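Local coordinates for C alpha-dehydrogenase (Sphingobium sp. SYK-6, PDB 4YAC), which binds NADH as a short-chain dehydrogenase/reductase and probably catalyses NAD-dependent oxidation of alcohol substrates in the breakdown of lignin-derived aryl ethers, at residues A[141-146]-A[182-187]. Residues are numbered along the deposited sequence; the frame is centred on the assembly and turned at random.
Sequences ITASMS and VSLLCP
Leu184 reaches across to the 141-146 segment with one methyl, its CD1 lying 3.8 Å from Ala143 CB while also meeting Ile141 CG2; CG, anti to the backbone N (chi1 178°), lies beside the carbonyl carbon, and the CD1 end comes nearer to 141-146 than the side chain's first bond suggests. On the other face of the sheet Thr142 and Leu185 run side by side, CG2 to CD2 at 3.9 Å, and Thr142 CG2 also meets Pro187 CG and CD, the two side chains crossing at about a right angle. Further along, Met145, bent at chi2 and chi3, brings SD to 4.0 Å from Cys186 CB.

The backbone evidence is that of parallel strands: Ile141 N donates almost straight to Ser183 O (171° at the hydrogen), Ile141 O accepts from Leu185 N, and Ala143 N, just past its strand, donates to Leu185 O at 2.8 Å. One further bond, Met145 N to Pro187 O at 2.9 Å, forms where both segments have left the sheet, the donor 25° off the carbonyl plane. Ser144 OG accepts from Ser146 N at 2.9 Å, forming an ST turn; an alanine in place of Ser144 would probably leave Ser146 N-H without its acceptor and the turn less firmly set. Buried Cys186 O finds no partner.

Helix 155-174 links the two strands in a beta-alpha-beta unit of the Rossmann fold; Leu184 packs on its Ala168, and Ser144 on Tyr157 and Lys161, whose Tyr-x-x-x-Lys spacing is consistent with the family's active-site end. Helix 231-243 covers Leu185 and Pro187 through Leu234, while Thr142 OG1 is hydrogen-bonded to Thr91 OG1 and strands 87-90 and 248-249 continue the sheet on either side.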
ATOM      1  N   ILE A 141      11.585   0.478  -8.291  1.00 27.48           N
ATOM      2  CA  ILE A 141      10.153   0.709  -8.364  1.00 26.39           C
ATOM      3  C   ILE A 141       9.934   2.205  -8.227  1.00 25.94           C
ATOM      4  O   ILE A 141      10.407   2.824  -7.270  1.00 28.77           O
ATOM      5  CB  ILE A 141       9.385  -0.064  -7.272  1.00 23.87           C
ATOM      6  CG1 ILE A 141       9.364  -1.554  -7.611  1.00 25.16           C
ATOM      7  CG2 ILE A 141       7.945   0.449  -7.148  1.00 24.55           C
ATOM      8  CD1 ILE A 141       8.885  -2.443  -6.474  1.00 28.19           C
ATOM      9  N   THR A 142       9.246   2.785  -9.208  1.00 29.12           N
ATOM     10  CA  THR A 142       8.866   4.192  -9.156  1.00 26.68           C
ATOM     11  C   THR A 142       7.437   4.294  -8.666  1.00 27.48           C
ATOM     12  O   THR A 142       6.497   3.945  -9.380  1.00 30.41           O
ATOM     13  CB  THR A 142       8.997   4.879 -10.528  1.00 28.22           C
ATOM     14  OG1 THR A 142      10.330   4.698 -11.030  1.00 27.83           O
ATOM     15  CG2 THR A 142       8.695   6.371 -10.425  1.00 29.21           C
ATOM     16  N   ALA A 143       7.287   4.754  -7.432  1.00 34.83           N
ATOM     17  CA  ALA A 143       5.975   4.964  -6.844  1.00 32.93           C
ATOM     18  C   ALA A 143       5.621   6.443  -6.952  1.00 28.56           C
ATOM     19  O   ALA A 143       5.455   6.955  -8.054  1.00 34.74           O
ATOM     20  CB  ALA A 143       5.956   4.490  -5.401  1.00 27.65           C
ATOM     21  N   SER A 144       5.542   7.128  -5.814  1.00 26.56           N
ATOM     22  CA  SER A 144       5.075   8.505  -5.757  1.00 29.39           C
ATOM     23  C   SER A 144       5.074   8.946  -4.302  1.00 25.69           C
ATOM     24  O   SER A 144       5.081   8.107  -3.401  1.00 29.44           O
ATOM     25  CB  SER A 144       3.671   8.621  -6.365  1.00 33.81           C
ATOM     26  OG  SER A 144       3.047   9.838  -6.014  1.00 37.83           O
ATOM     27  N   MET A 145       5.055  10.253  -4.056  1.00 31.15           N
ATOM     28  CA  MET A 145       4.874  10.729  -2.691  1.00 32.36           C
ATOM     29  C   MET A 145       3.459  10.412  -2.208  1.00 30.79           C
ATOM     30  O   MET A 145       3.165  10.526  -1.019  1.00 31.76           O
ATOM     31  CB  MET A 145       5.157  12.228  -2.592  1.00 59.96           C
ATOM     32  CG  MET A 145       6.640  12.572  -2.540  1.00 60.70           C
ATOM     33  SD  MET A 145       7.526  11.756  -1.191  1.00 42.23           S
ATOM     34  CE  MET A 145       6.598  12.306   0.242  1.00 46.99           C
ATOM     35  N   SER A 146       2.590   9.999  -3.129  1.00 28.88           N
ATOM     36  CA  SER A 146       1.265   9.510  -2.757  1.00 30.60           C
ATOM     37  C   SER A 146       1.353   8.170  -2.034  1.00 32.72           C
ATOM     38  O   SER A 146       0.345   7.652  -1.558  1.00 31.83           O
ATOM     39  CB  SER A 146       0.372   9.372  -3.990  1.00 29.88           C
ATOM     40  OG  SER A 146       0.005  10.643  -4.493  1.00 30.99           O
ATOM     41  N   VAL A 182      17.667  -2.910  -4.267  1.00 31.26           N
ATOM     42  CA  VAL A 182      16.311  -2.410  -4.423  1.00 28.68           C
ATOM     43  C   VAL A 182      16.281  -0.909  -4.171  1.00 31.80           C
ATOM     44  O   VAL A 182      16.871  -0.427  -3.201  1.00 28.17           O
ATOM     45  CB  VAL A 182      15.331  -3.107  -3.459  1.00 30.59           C
ATOM     46  CG1 VAL A 182      13.909  -2.626  -3.703  1.00 32.13           C
ATOM     47  CG2 VAL A 182      15.405  -4.617  -3.612  1.00 28.57           C
ATOM     48  N   SER A 183      15.604  -0.180  -5.056  1.00 29.24           N
ATOM     49  CA  SER A 183      15.382   1.250  -4.886  1.00 32.49           C
ATOM     50  C   SER A 183      13.913   1.596  -5.067  1.00 28.58           C
ATOM     51  O   SER A 183      13.233   1.050  -5.938  1.00 27.13           O
ATOM     52  CB  SER A 183      16.219   2.059  -5.878  1.00 29.35           C
ATOM     53  OG  SER A 183      17.607   1.889  -5.635  1.00 29.54           O
ATOM     54  N   LEU A 184      13.440   2.513  -4.228  1.00 29.37           N
ATOM     55  CA  LEU A 184      12.085   3.030  -4.309  1.00 30.56           C
ATOM     56  C   LEU A 184      12.124   4.537  -4.526  1.00 27.73           C
ATOM     57  O   LEU A 184      12.470   5.296  -3.621  1.00 29.89           O
ATOM     58  CB  LEU A 184      11.297   2.691  -3.038  1.00 28.28           C
ATOM     59  CG  LEU A 184       9.866   3.217  -2.952  1.00 32.85           C
ATOM     60  CD1 LEU A 184       8.989   2.601  -4.035  1.00 31.02           C
ATOM     61  CD2 LEU A 184       9.306   2.923  -1.571  1.00 30.42           C
ATOM     62  N   LEU A 185      11.781   4.952  -5.741  1.00 29.23           N
ATOM     63  CA  LEU A 185      11.707   6.364  -6.097  1.00 26.99           C
ATOM     64  C   LEU A 185      10.287   6.880  -5.903  1.00 28.90           C
ATOM     65  O   LEU A 185       9.337   6.276  -6.395  1.00 28.20           O
ATOM     66  CB  LEU A 185      12.146   6.575  -7.547  1.00 33.24           C
ATOM     67  CG  LEU A 185      11.965   7.981  -8.125  1.00 32.93           C
ATOM     68  CD1 LEU A 185      12.874   8.988  -7.427  1.00 36.49           C
ATOM     69  CD2 LEU A 185      12.206   7.969  -9.625  1.00 26.96           C
ATOM     70  N   CYS A 186      10.157   7.998  -5.196  1.00 44.74           N
ATOM     71  CA  CYS A 186       8.859   8.617  -4.946  1.00 41.56           C
ATOM     72  C   CYS A 186       8.841  10.059  -5.436  1.00 35.37           C
ATOM     73  O   CYS A 186       9.092  10.981  -4.659  1.00 37.10           O
ATOM     74  CB  CYS A 186       8.519   8.576  -3.456  1.00 34.37           C
ATOM     75  SG  CYS A 186       8.293   6.910  -2.801  1.00 33.53           S
ATOM     76  N   PRO A 187       8.548  10.260  -6.731  1.00 31.67           N
ATOM     77  CA  PRO A 187       8.452  11.622  -7.267  1.00 37.92           C
ATOM     78  C   PRO A 187       7.306  12.404  -6.641  1.00 47.88           C
ATOM     79  O   PRO A 187       6.359  11.797  -6.140  1.00 48.93           O
ATOM     80  CB  PRO A 187       8.194  11.398  -8.762  1.00 37.71           C
ATOM     81  CG  PRO A 187       8.611   9.988  -9.031  1.00 39.37           C
ATOM     82  CD  PRO A 187       8.325   9.245  -7.773  1.00 31.21           C
TER